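Local coordinates for esterase A (Caulobacter crescentus, PDB 5GKV), which probably hydrolyses esters as a serine hydrolase related to penicillin-binding proteins and beta-lactamases, at residues G358-N363 and D372-R377; E29-N34 and L41-A46; F329-T334 and G339-G344; F79-A84 and G344-F349; E315-W318 and M323-E326. All blocks are in the same frame, centred on the assembly; numbering follows the deposited sequence. Where two conformers were deposited one is given.

Contact 1: residues G358-N363 and D372-R377; sequences GAYVMN and DPRSVR
Arg374 and Ser375 on the first turn of a helix meet Tyr360 and Met362 on a strand. The side chain of Arg374 makes much of this contact. Its CB lies 3.8 Å from Tyr360 CZ, at a slant to the ring. CG continues past the phenol oxygen. Arg374 CD comes to 3.4 Å from Tyr360 OH. The chain then bends at chi3 (-68°), which turns the guanidinium across the phenol tip. Tyr360 OH therefore sits over one face of that group, toward its rim. The planes of ring and guanidinium are 72° apart. NE and NH1 are near Tyr360 OH, but the angles are too poor for bonds; the hydroxyl is bonded to Glu40 instead. At the far end, NH1 lies 3.7 Å from Met362 CG.

The strand is 356-362 of the antiparallel sheet. The helix is the C-terminal one, 373-384, laid against the sheet as in the beta-lactamase clan. Helix 270-281 packs on Ala359 and Val361 of the same strand.

Asp372 is the N-cap of the helix and grips the arginine side-on. Arg374 NE bonds Asp372 OD1 at 2.9 Å, and Arg374 NH2 bonds Asp372 OD2 at 3.0 Å. OD1 also takes the backbone N of Arg374 on its anti side. Arg374 NH1 has a salt bridge to Glu40 and a bond to Lys364 O, so the buried guanidinium has two carboxylate partners, Asp372 and Glu40. Ser375 CB is 3.5 Å from Tyr360 CD2, and its CA lies over a face of the ring. Ser375 OG bonds Asp372 O at 2.9 Å.

Contact 2: residues E29-N34 and L41-A46; sequences EVFEQN and LGARFA
The Phe31 ring is met at its edge by Ala43 O, close to the ring plane, and obliquely by Phe45 CB and Arg44 CA. Within the two segments nothing lies squarely over either face. Phe35, one helical turn on, also meets the Phe31 ring edge-to-face. The contact joins the N-terminal helix 25-35 to strand 42-49 of the antiparallel sheet, part of the alpha/beta domain of the beta-lactamase clan. Segments 29-34 and 42-46 run nearly antiparallel, at 164°, their axes 10.4 Å apart at closest approach. Phe31 alone bridges that gap from the helix side.

Its CG is anti to the backbone N (chi1 -166°), which sends the ring straight out to the strand. Phe31 CE1 lies 3.8 Å from Phe45 CB. It is also 4.5 Å from Ala43 CB, so the end of the ring fits between these two residues. The Phe45 ring then leads away from the helix, and the two phenylalanines cross obliquely. Phe45 and Ala43 both also touch Tyr360 of strand 356-362, so the ring of Phe31 joins a wider apolar layer on this face of the sheet.

Arg44 points its CB the other way. Its side chain lies on the opposite face, where it pairs with Asp56, bonds Pro72 O and touches helix 270-281. Between Phe31 and the strand backbone, Phe31 CZ is 4.3 Å from Arg44 CA, while the shortest approach is from Phe31 CZ to Ala43 O, 3.6 Å.

Contact 3: residues F329-T334 and G339-G344; sequences FYYGPT and GHSGWG
His340 and Ser341, at the end of strand 338-341, and Gly342 after it probably correspond to the KTG motif of the beta-lactamase clan, beside the active site. Tyr331, from the loop that precedes the strand, backs this motif. Its hydroxyl bonds Ser341: Tyr331 OH to Ser341 OG is 2.7 Å, and either could be the donor. Ser341 OG lies near the ring plane, at the edge, 3.4 Å from Tyr331 CE1. With OG opposite its carbonyl carbon (chi1 -56°), Ser341 turns its hydroxyl to the phenol oxygen.

Tyr331 OH also packs on the backbone, 3.1 Å from His340 C. Lower down, the ring packs on the Gly339 backbone, with Tyr331 CE2 3.8 Å from Gly339 N. His340 points its CB away from the tyrosine. His340 ND1 donates to Ser341 O at 3.0 Å, on a carbonyl lone pair and in the imidazole plane, which holds the ring's rotation.

Tyr331 belongs to a type I turn, Phe329 to Gly332. Asn325 bonds Tyr331 N and Gly332 O. Strand 338-341 runs between strands 323-324 and 347-351. Tyr331 and Ser341 both touch Cys347 of the latter, Tyr330 packs on helix 373-384, and His340 faces helix 82-95 through Lys83 and Ala84.

Contact 4: residues F79-A84 and G344-F349; sequences FSTTKA and GGSCAF
Thr81 OG1 and Ser346 OG form a hydrogen bond of 2.7 Å, in which either could be the donor. Both branches of the threonine are used. OG1 stands beside its own backbone N (chi1 -62°) and faces the serine, and it also lies 3.6 Å from Cys347 CA. That torsion leaves the methyl anti to the N, directed along the strand. Thr81 CG2 packs 3.8 Å from Ala348 N and 4.0 Å from Ala348 CB. The contact is buried, and each hydroxyl has the other as a partner.

Ser346 OG has a second, weak bond to Leu78 O, just ahead of 79-84. Its position follows from a first torsion of 73°, which tucks OG between the backbone N and the carbonyl carbon. Gly344 and Gly345, with positive phi angles, lead the chain into Ser346. Within 79-84, Phe79 O accepts two bonds: from Thr82 N at 2.9 Å and from Thr82 OG1 at 2.7 Å.

Further out, Ser80 OG bonds Ser341 O, at the end of strand 338-341. Lys83 NZ bonds Tyr169 OH, Pro171 O and Ser263 O. Ser80-Thr81-Thr82-Lys83 fits the SxxK motif that opens the central active-site helix in penicillin-binding proteins and class C beta-lactamases, where that serine is the nucleophile; Thr81, the first x of the motif, packs on Ser346 and Ala348.

Contact 5: residues E315-W318 and M323-E326; sequences EISW and MRNE
Ser317 and Arg324 face each other beside a single beta bridge between Trp318 and Met323. Through it, strand 315-318, which also pairs with strand 305-306, reaches strand 323-324 at the edge of the main antiparallel sheet. The backbone bond runs from Arg324 N to Ser317 O, 2.9 Å.

The side chains pair as well. Arg324 NH1 donates to Ser317 OG at 3.0 Å, with an N-H...O angle of 158°. The same nitrogen makes a salt bridge to its neighbour in the loop: Arg324 NH1 to Glu326 OE1 is 2.9 Å and nearly straight, at 174°. Glu326 OE1 accepts with its anti lone pair. Both acceptors lie close to the guanidinium plane, so the two bonds fix its rotation. The bend at chi3 (70°) turns the edge of the guanidinium toward Ser317 OG. Ser317 OG is also bonded to Glu303 OE2, whose negative charge would probably favour the arginine; its ion pair with NH1 is long and weak.

The apolar side lies on Met323. Its CG meets Ile316 CG2 at 4.0 Å, the two chains crossing at about a right angle. Met323 CB lies 4.0 Å from Trp318 CZ3. Trp318 itself has a weak bond from NE1 to Asp309 and meets His128.

One water links the two backbones. It accepts from Ser317 N at 2.8 Å, and donates to Arg324 O and to Glu326 O, each also 2.8 Å from the water oxygen.

All five contacts reach the seven-stranded antiparallel sheet. Contact 2 comes first along the chain. Contact 4 then joins segments 260 residues apart at their nearest ends, with contacts 5 and 3 in series inside its loop, and contact 1 follows. Across the sheet, strands 42-49, 356-362, 347-351, 338-341 and 323-324 lie side by side and serve contacts 2, 1, 4, 3 and 5 in turn. Centres of contacts 1 and 2, and of 3 and 4, are about 8 Å apart; those of 2 and 5 about 25 Å. Contacts 3 and 4 share Gly344 and bring the SxxK helix beside the KTG-like strand, the probable active site. Contacts 1 and 2 lay the C-terminal and N-terminal helices against this sheet.

Contact 1: residues G358-N363 and D372-R377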
# COMPACT_ATOMS: atom_id res chain seq x y z
N GLY A 358 10.58 -7.17 -1.32
CA GLY A 358 11.33 -6.00 -0.89
C GLY A 358 10.43 -4.84 -0.55
O GLY A 358 9.22 -4.85 -0.82
N ALA A 359 11.04 -3.82 0.04
CA ALA A 359 10.31 -2.58 0.30
C ALA A 359 11.29 -1.42 0.34
O ALA A 359 12.41 -1.56 0.84
CB ALA A 359 9.53 -2.66 1.63
N TYR A 360 10.85 -0.29 -0.19
CA TYR A 360 11.58 0.97 -0.11
C TYR A 360 10.70 1.95 0.67
O TYR A 360 9.55 2.18 0.30
CB TYR A 360 11.88 1.50 -1.51
CG TYR A 360 12.38 2.92 -1.57
CD1 TYR A 360 13.71 3.23 -1.25
CD2 TYR A 360 11.55 3.95 -1.98
CE1 TYR A 360 14.18 4.53 -1.31
CE2 TYR A 360 12.00 5.24 -2.05
CZ TYR A 360 13.32 5.53 -1.72
OH TYR A 360 13.76 6.84 -1.80
N VAL A 361 11.24 2.51 1.75
CA VAL A 361 10.48 3.39 2.63
C VAL A 361 11.31 4.64 2.86
O VAL A 361 12.45 4.55 3.34
CB VAL A 361 10.12 2.71 3.96
CG1 VAL A 361 9.38 3.70 4.87
CG2 VAL A 361 9.24 1.44 3.70
N MET A 362 10.77 5.81 2.52
CA MET A 362 11.56 7.03 2.60
C MET A 362 10.66 8.16 3.07
O MET A 362 9.43 8.04 3.08
CB MET A 362 12.21 7.39 1.25
CG MET A 362 11.25 8.05 0.22
SD MET A 362 9.70 7.17 -0.20
CE MET A 362 8.53 8.51 0.03
N ASN A 363 11.27 9.29 3.44
CA ASN A 363 10.46 10.41 3.90
C ASN A 363 10.57 11.66 3.03
O ASN A 363 9.78 12.59 3.24
CB ASN A 363 10.78 10.76 5.37
CG ASN A 363 12.24 11.13 5.61
OD1 ASN A 363 13.08 10.98 4.74
ND2 ASN A 363 12.54 11.60 6.82
N ASP A 372 8.66 5.43 -8.57
CA ASP A 372 9.68 6.41 -8.21
C ASP A 372 11.04 5.81 -8.53
O ASP A 372 11.33 4.69 -8.09
CB ASP A 372 9.58 6.77 -6.73
CG ASP A 372 10.56 7.85 -6.32
OD1 ASP A 372 11.79 7.60 -6.30
OD2 ASP A 372 10.09 8.97 -6.03
N PRO A 373 11.90 6.50 -9.29
CA PRO A 373 13.15 5.87 -9.74
C PRO A 373 14.09 5.49 -8.61
O PRO A 373 14.91 4.60 -8.81
CB PRO A 373 13.78 6.92 -10.66
CG PRO A 373 13.11 8.20 -10.31
CD PRO A 373 11.71 7.82 -9.92
N ARG A 374 14.03 6.16 -7.45
CA ARG A 374 14.86 5.72 -6.32
C ARG A 374 14.57 4.26 -5.97
O ARG A 374 15.49 3.46 -5.78
CB ARG A 374 14.64 6.64 -5.11
CG ARG A 374 15.06 8.12 -5.36
CD ARG A 374 14.59 9.03 -4.23
NE ARG A 374 13.12 9.15 -4.20
CZ ARG A 374 12.43 9.72 -3.21
NH1 ARG A 374 13.07 10.18 -2.14
NH2 ARG A 374 11.11 9.81 -3.30
N SER A 375 13.29 3.89 -5.93
CA SER A 375 12.92 2.52 -5.59
C SER A 375 13.20 1.57 -6.75
O SER A 375 13.71 0.46 -6.54
CB SER A 375 11.45 2.45 -5.17
OG SER A 375 10.54 2.64 -6.26
N VAL A 376 12.92 2.01 -7.98
CA VAL A 376 13.09 1.14 -9.15
C VAL A 376 14.56 0.77 -9.32
O VAL A 376 14.89 -0.41 -9.55
CB VAL A 376 12.52 1.82 -10.40
CG1 VAL A 376 12.74 0.94 -11.63
CG2 VAL A 376 11.02 2.10 -10.21
N ARG A 377 15.47 1.74 -9.20
CA ARG A 377 16.89 1.46 -9.36
C ARG A 377 17.37 0.46 -8.31
O ARG A 377 18.22 -0.39 -8.59
CB ARG A 377 17.72 2.74 -9.25
CG ARG A 377 17.58 3.73 -10.40
CD ARG A 377 18.65 4.85 -10.28
NE ARG A 377 18.37 5.78 -9.18
CZ ARG A 377 17.65 6.89 -9.32
NH1 ARG A 377 17.16 7.22 -10.52
NH2 ARG A 377 17.43 7.69 -8.28

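Contact 2: residues E29-N34 and L41-A46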
# COMPACT_ATOMS: atom_id res chain seq x y z
N GLU A 29 25.67 0.33 -3.67
CA GLU A 29 26.15 1.38 -4.56
C GLU A 29 25.00 2.28 -5.03
O GLU A 29 25.11 3.51 -5.00
CB GLU A 29 26.85 0.77 -5.77
CG GLU A 29 28.17 0.10 -5.45
CD GLU A 29 29.33 1.08 -5.41
OE1 GLU A 29 29.23 2.16 -6.04
OE2 GLU A 29 30.33 0.77 -4.74
N VAL A 30 23.91 1.66 -5.48
CA VAL A 30 22.75 2.42 -5.95
C VAL A 30 22.13 3.21 -4.81
O VAL A 30 21.76 4.39 -4.97
CB VAL A 30 21.73 1.47 -6.60
CG1 VAL A 30 20.41 2.20 -6.89
CG2 VAL A 30 22.31 0.88 -7.91
N PHE A 31 22.02 2.58 -3.63
CA PHE A 31 21.50 3.24 -2.44
C PHE A 31 22.31 4.49 -2.13
O PHE A 31 21.76 5.59 -1.98
CB PHE A 31 21.52 2.25 -1.27
CG PHE A 31 20.71 2.67 -0.06
CD1 PHE A 31 19.33 2.56 -0.06
CD2 PHE A 31 21.35 3.13 1.07
CE1 PHE A 31 18.58 2.93 1.06
CE2 PHE A 31 20.61 3.50 2.21
CZ PHE A 31 19.22 3.39 2.20
N GLU A 32 23.64 4.35 -2.05
CA GLU A 32 24.48 5.52 -1.83
C GLU A 32 24.24 6.59 -2.89
O GLU A 32 24.18 7.78 -2.58
CB GLU A 32 25.96 5.10 -1.81
CG GLU A 32 26.93 6.28 -1.80
CD GLU A 32 28.39 5.82 -1.81
OE1 GLU A 32 29.22 6.54 -2.42
OE2 GLU A 32 28.69 4.76 -1.22
N GLN A 33 24.11 6.19 -4.16
CA GLN A 33 23.90 7.18 -5.21
C GLN A 33 22.56 7.91 -5.06
O GLN A 33 22.49 9.11 -5.38
CB GLN A 33 23.98 6.54 -6.59
CG GLN A 33 23.96 7.55 -7.75
CD GLN A 33 25.27 8.31 -7.86
OE1 GLN A 33 26.35 7.74 -7.67
NE2 GLN A 33 25.18 9.61 -8.15
N ASN A 34 21.50 7.23 -4.58
CA ASN A 34 20.22 7.91 -4.35
C ASN A 34 20.39 9.10 -3.41
O ASN A 34 19.67 10.10 -3.54
CB ASN A 34 19.16 6.95 -3.75
CG ASN A 34 18.56 6.01 -4.78
OD1 ASN A 34 18.71 6.20 -5.98
ND2 ASN A 34 17.88 4.97 -4.30
N LEU A 41 15.99 12.54 1.94
CA LEU A 41 16.15 12.98 3.32
C LEU A 41 16.65 11.79 4.13
O LEU A 41 17.83 11.70 4.45
CB LEU A 41 14.85 13.55 3.88
CG LEU A 41 14.87 14.02 5.34
CD1 LEU A 41 15.99 15.08 5.54
CD2 LEU A 41 13.51 14.59 5.75
N GLY A 42 15.77 10.83 4.41
CA GLY A 42 16.18 9.55 4.94
C GLY A 42 15.44 8.42 4.24
O GLY A 42 14.36 8.62 3.67
N ALA A 43 16.04 7.23 4.29
CA ALA A 43 15.43 6.10 3.59
C ALA A 43 15.96 4.78 4.14
O ALA A 43 17.06 4.71 4.71
CB ALA A 43 15.69 6.18 2.08
N ARG A 44 15.17 3.74 3.93
CA ARG A 44 15.59 2.38 4.25
C ARG A 44 15.10 1.46 3.14
O ARG A 44 13.97 1.60 2.65
CB ARG A 44 15.03 1.96 5.62
CG ARG A 44 15.63 0.67 6.18
CD ARG A 44 15.09 0.41 7.58
NE ARG A 44 15.76 -0.70 8.27
CZ ARG A 44 15.44 -1.06 9.51
NH1 ARG A 44 14.47 -0.42 10.16
NH2 ARG A 44 16.06 -2.07 10.09
N PHE A 45 15.97 0.55 2.72
CA PHE A 45 15.64 -0.40 1.67
C PHE A 45 15.95 -1.79 2.18
O PHE A 45 17.06 -2.04 2.65
CB PHE A 45 16.41 -0.16 0.37
CG PHE A 45 16.10 -1.17 -0.71
CD1 PHE A 45 14.89 -1.12 -1.40
CD2 PHE A 45 17.02 -2.16 -1.06
CE1 PHE A 45 14.59 -2.06 -2.41
CE2 PHE A 45 16.73 -3.10 -2.06
CZ PHE A 45 15.52 -3.04 -2.74
N ALA A 46 14.99 -2.69 2.06
CA ALA A 46 15.14 -4.06 2.53
C ALA A 46 14.78 -5.01 1.41
O ALA A 46 13.80 -4.78 0.68
CB ALA A 46 14.27 -4.33 3.77

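Contact 3: residues F329-T334 and G339-G344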
# COMPACT_ATOMS: atom_id res chain seq x y z
N PHE A 329 6.69 -2.71 -14.76
CA PHE A 329 7.88 -3.36 -14.21
C PHE A 329 8.61 -2.47 -13.21
O PHE A 329 9.84 -2.49 -13.11
CB PHE A 329 8.81 -3.82 -15.34
CG PHE A 329 8.18 -4.89 -16.19
CD1 PHE A 329 8.25 -6.22 -15.81
CD2 PHE A 329 7.47 -4.55 -17.34
CE1 PHE A 329 7.64 -7.21 -16.57
CE2 PHE A 329 6.86 -5.53 -18.11
CZ PHE A 329 6.94 -6.86 -17.72
N TYR A 330 7.85 -1.70 -12.43
CA TYR A 330 8.46 -0.92 -11.37
C TYR A 330 8.89 -1.78 -10.18
O TYR A 330 9.61 -1.27 -9.32
CB TYR A 330 7.50 0.16 -10.90
CG TYR A 330 7.19 1.19 -11.97
CD1 TYR A 330 8.19 1.66 -12.82
CD2 TYR A 330 5.90 1.69 -12.11
CE1 TYR A 330 7.90 2.62 -13.80
CE2 TYR A 330 5.61 2.64 -13.07
CZ TYR A 330 6.60 3.09 -13.90
OH TYR A 330 6.27 4.04 -14.85
N TYR A 331 8.47 -3.05 -10.11
CA TYR A 331 8.90 -3.96 -9.05
C TYR A 331 9.88 -5.01 -9.56
O TYR A 331 9.98 -6.10 -9.00
CB TYR A 331 7.70 -4.65 -8.39
CG TYR A 331 6.62 -3.72 -7.88
CD1 TYR A 331 6.93 -2.49 -7.31
CD2 TYR A 331 5.29 -4.08 -7.98
CE1 TYR A 331 5.93 -1.64 -6.86
CE2 TYR A 331 4.28 -3.25 -7.54
CZ TYR A 331 4.60 -2.03 -6.98
OH TYR A 331 3.59 -1.22 -6.55
N GLY A 332 10.64 -4.68 -10.59
CA GLY A 332 11.61 -5.61 -11.12
C GLY A 332 11.11 -6.31 -12.37
O GLY A 332 10.09 -5.95 -12.94
N PRO A 333 11.82 -7.37 -12.79
CA PRO A 333 11.57 -7.97 -14.11
C PRO A 333 10.43 -8.98 -14.19
O PRO A 333 10.05 -9.37 -15.30
CB PRO A 333 12.89 -8.67 -14.42
CG PRO A 333 13.36 -9.12 -13.04
CD PRO A 333 12.99 -7.97 -12.12
N THR A 334 9.86 -9.43 -13.08
CA THR A 334 8.87 -10.50 -13.12
C THR A 334 7.48 -9.92 -13.36
O THR A 334 6.96 -9.18 -12.52
CB THR A 334 8.91 -11.31 -11.83
OG1 THR A 334 10.24 -11.77 -11.62
CG2 THR A 334 7.98 -12.50 -11.93
N GLY A 339 2.38 -5.93 -5.65
CA GLY A 339 2.59 -5.15 -4.44
C GLY A 339 1.75 -3.90 -4.49
O GLY A 339 0.64 -3.90 -5.03
N HIS A 340 2.28 -2.84 -3.90
CA HIS A 340 1.62 -1.56 -4.02
C HIS A 340 2.63 -0.47 -3.71
O HIS A 340 3.62 -0.70 -2.99
CB HIS A 340 0.39 -1.46 -3.12
CG HIS A 340 -0.72 -0.63 -3.69
ND1 HIS A 340 -0.66 0.74 -3.79
CD2 HIS A 340 -1.93 -0.98 -4.19
CE1 HIS A 340 -1.77 1.20 -4.35
NE2 HIS A 340 -2.56 0.17 -4.60
N SER A 341 2.40 0.70 -4.28
CA SER A 341 3.27 1.85 -4.07
C SER A 341 2.50 2.94 -3.35
O SER A 341 1.27 2.93 -3.29
CB SER A 341 3.82 2.37 -5.41
OG SER A 341 4.50 1.33 -6.08
N GLY A 342 3.25 3.90 -2.82
CA GLY A 342 2.67 4.94 -1.99
C GLY A 342 3.05 6.32 -2.49
O GLY A 342 4.08 6.52 -3.13
N TRP A 343 2.16 7.28 -2.19
CA TRP A 343 2.39 8.70 -2.45
C TRP A 343 3.79 9.12 -2.02
O TRP A 343 4.17 9.00 -0.85
CB TRP A 343 1.34 9.51 -1.68
CG TRP A 343 1.50 10.99 -1.83
CD1 TRP A 343 2.18 11.84 -1.00
CD2 TRP A 343 0.94 11.80 -2.87
NE1 TRP A 343 2.10 13.14 -1.47
CE2 TRP A 343 1.34 13.14 -2.61
CE3 TRP A 343 0.14 11.54 -3.98
CZ2 TRP A 343 0.97 14.20 -3.44
CZ3 TRP A 343 -0.23 12.60 -4.80
CH2 TRP A 343 0.18 13.91 -4.52
N GLY A 344 4.57 9.63 -2.96
CA GLY A 344 5.89 10.13 -2.65
C GLY A 344 7.02 9.16 -2.92
O GLY A 344 8.18 9.59 -3.02

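Contact 4: residues F79-A84 and G344-F349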
# COMPACT_ATOMS: atom_id res chain seq x y z
N PHE A 79 1.46 5.80 3.20
CA PHE A 79 0.41 6.23 2.27
C PHE A 79 -0.12 4.98 1.56
O PHE A 79 -0.38 3.98 2.24
CB PHE A 79 0.96 7.34 1.38
CG PHE A 79 1.31 8.57 2.16
CD1 PHE A 79 0.30 9.41 2.61
CD2 PHE A 79 2.62 8.83 2.51
CE1 PHE A 79 0.61 10.52 3.38
CE2 PHE A 79 2.93 9.94 3.27
CZ PHE A 79 1.93 10.79 3.71
N SER A 80 -0.27 4.99 0.24
CA SER A 80 -0.99 3.91 -0.42
C SER A 80 -0.22 2.60 -0.46
O SER A 80 -0.79 1.59 -0.86
CB SER A 80 -1.41 4.33 -1.84
OG SER A 80 -0.38 5.03 -2.52
N THR A 81 1.05 2.58 -0.04
CA THR A 81 1.68 1.27 0.14
C THR A 81 0.89 0.45 1.15
O THR A 81 0.82 -0.78 1.05
CB THR A 81 3.15 1.43 0.56
OG1 THR A 81 3.85 2.10 -0.49
CG2 THR A 81 3.81 0.05 0.79
N THR A 82 0.19 1.13 2.07
CA THR A 82 -0.72 0.45 3.01
C THR A 82 -1.75 -0.44 2.30
O THR A 82 -2.17 -1.46 2.86
CB THR A 82 -1.44 1.50 3.86
OG1 THR A 82 -0.46 2.41 4.40
CG2 THR A 82 -2.22 0.85 4.99
N LYS A 83 -2.16 -0.09 1.08
CA LYS A 83 -3.19 -0.87 0.39
C LYS A 83 -2.77 -2.32 0.16
O LYS A 83 -3.64 -3.20 0.06
CB LYS A 83 -3.53 -0.21 -0.96
CG LYS A 83 -4.15 1.18 -0.81
CD LYS A 83 -4.81 1.63 -2.10
CE LYS A 83 -5.61 2.91 -1.90
NZ LYS A 83 -4.71 4.09 -1.61
N ALA A 84 -1.47 -2.60 0.04
CA ALA A 84 -1.03 -3.99 -0.08
C ALA A 84 -1.35 -4.76 1.19
O ALA A 84 -1.68 -5.96 1.14
CB ALA A 84 0.47 -4.06 -0.39
N GLY A 344 4.57 9.63 -2.96
CA GLY A 344 5.89 10.13 -2.65
C GLY A 344 7.02 9.16 -2.92
O GLY A 344 8.18 9.59 -3.02
N GLY A 345 6.73 7.86 -3.04
CA GLY A 345 7.74 6.96 -3.57
C GLY A 345 7.94 5.64 -2.86
O GLY A 345 8.68 4.80 -3.38
N SER A 346 7.31 5.41 -1.71
CA SER A 346 7.46 4.13 -1.03
C SER A 346 6.83 2.99 -1.83
O SER A 346 5.97 3.21 -2.70
CB SER A 346 6.85 4.18 0.38
OG SER A 346 5.42 4.18 0.35
N CYS A 347 7.25 1.76 -1.54
CA CYS A 347 6.62 0.62 -2.18
C CYS A 347 6.97 -0.65 -1.41
O CYS A 347 7.93 -0.68 -0.63
CB CYS A 347 7.05 0.47 -3.65
SG CYS A 347 8.77 -0.14 -3.83
N ALA A 348 6.18 -1.69 -1.65
CA ALA A 348 6.50 -3.03 -1.17
C ALA A 348 5.98 -4.02 -2.20
O ALA A 348 4.91 -3.82 -2.77
CB ALA A 348 5.89 -3.30 0.21
N PHE A 349 6.76 -5.08 -2.45
CA PHE A 349 6.36 -6.02 -3.49
C PHE A 349 6.77 -7.43 -3.10
O PHE A 349 7.68 -7.65 -2.29
CB PHE A 349 7.00 -5.66 -4.84
CG PHE A 349 8.48 -5.93 -4.88
CD1 PHE A 349 9.38 -5.03 -4.33
CD2 PHE A 349 8.97 -7.12 -5.42
CE1 PHE A 349 10.76 -5.30 -4.33
CE2 PHE A 349 10.34 -7.39 -5.43
CZ PHE A 349 11.23 -6.48 -4.90

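Contact 5: residues E315-W318 and M323-E326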
# COMPACT_ATOMS: atom_id res chain seq x y z
N GLU A 315 -1.13 2.61 -17.62
CA GLU A 315 -1.72 1.30 -17.82
C GLU A 315 -1.42 0.44 -16.59
O GLU A 315 -0.25 0.26 -16.24
CB GLU A 315 -1.17 0.64 -19.09
CG GLU A 315 -2.09 -0.45 -19.61
CD GLU A 315 -1.40 -1.50 -20.49
OE1 GLU A 315 -0.45 -1.17 -21.23
OE2 GLU A 315 -1.82 -2.68 -20.42
N ILE A 316 -2.46 -0.07 -15.94
CA ILE A 316 -2.32 -0.85 -14.71
C ILE A 316 -3.03 -2.18 -14.88
O ILE A 316 -4.14 -2.25 -15.43
CB ILE A 316 -2.86 -0.09 -13.47
CG1 ILE A 316 -2.10 1.23 -13.30
CG2 ILE A 316 -2.79 -0.97 -12.19
CD1 ILE A 316 -2.68 2.14 -12.19
N SER A 317 -2.38 -3.24 -14.41
CA SER A 317 -2.99 -4.55 -14.24
C SER A 317 -3.29 -4.70 -12.75
O SER A 317 -2.37 -4.72 -11.93
CB SER A 317 -2.05 -5.65 -14.73
OG SER A 317 -2.51 -6.96 -14.42
N TRP A 318 -4.57 -4.79 -12.40
CA TRP A 318 -5.01 -4.89 -11.01
C TRP A 318 -5.35 -6.33 -10.66
O TRP A 318 -6.12 -6.98 -11.38
CB TRP A 318 -6.24 -4.02 -10.76
CG TRP A 318 -5.99 -2.54 -10.69
CD1 TRP A 318 -6.42 -1.60 -11.58
CD2 TRP A 318 -5.30 -1.84 -9.65
NE1 TRP A 318 -6.03 -0.35 -11.16
CE2 TRP A 318 -5.34 -0.47 -9.98
CE3 TRP A 318 -4.66 -2.24 -8.46
CZ2 TRP A 318 -4.74 0.51 -9.18
CZ3 TRP A 318 -4.06 -1.27 -7.67
CH2 TRP A 318 -4.11 0.09 -8.03
N MET A 323 -1.40 -4.15 -6.88
CA MET A 323 -0.96 -3.79 -8.22
C MET A 323 -0.04 -4.89 -8.74
O MET A 323 0.93 -5.26 -8.07
CB MET A 323 -0.24 -2.44 -8.20
CG MET A 323 0.10 -1.92 -9.60
SD MET A 323 0.83 -0.26 -9.61
CE MET A 323 0.48 0.29 -7.89
N ARG A 324 -0.36 -5.43 -9.90
CA ARG A 324 0.55 -6.37 -10.53
C ARG A 324 1.65 -5.60 -11.27
O ARG A 324 1.55 -4.40 -11.52
CB ARG A 324 -0.21 -7.31 -11.48
CG ARG A 324 -1.37 -8.02 -10.76
CD ARG A 324 -2.14 -8.97 -11.69
NE ARG A 324 -1.33 -10.13 -12.04
CZ ARG A 324 -0.74 -10.31 -13.21
NH1 ARG A 324 -0.87 -9.40 -14.17
NH2 ARG A 324 -0.02 -11.41 -13.43
N ASN A 325 2.74 -6.30 -11.60
CA ASN A 325 3.96 -5.60 -12.00
C ASN A 325 3.90 -5.18 -13.47
O ASN A 325 4.16 -4.01 -13.80
CB ASN A 325 5.18 -6.48 -11.71
CG ASN A 325 6.49 -5.70 -11.77
OD1 ASN A 325 6.53 -4.48 -11.58
ND2 ASN A 325 7.58 -6.41 -12.03
N GLU A 326 3.54 -6.09 -14.37
CA GLU A 326 3.34 -5.72 -15.77
C GLU A 326 2.19 -4.73 -15.84
O GLU A 326 1.23 -4.85 -15.07
CB GLU A 326 3.05 -6.96 -16.63
CG GLU A 326 1.96 -7.86 -16.05
CD GLU A 326 1.55 -8.96 -17.02
OE1 GLU A 326 0.58 -9.67 -16.71
OE2 GLU A 326 2.19 -9.11 -18.08
O HOH W 1 0.24 -2.84 -13.40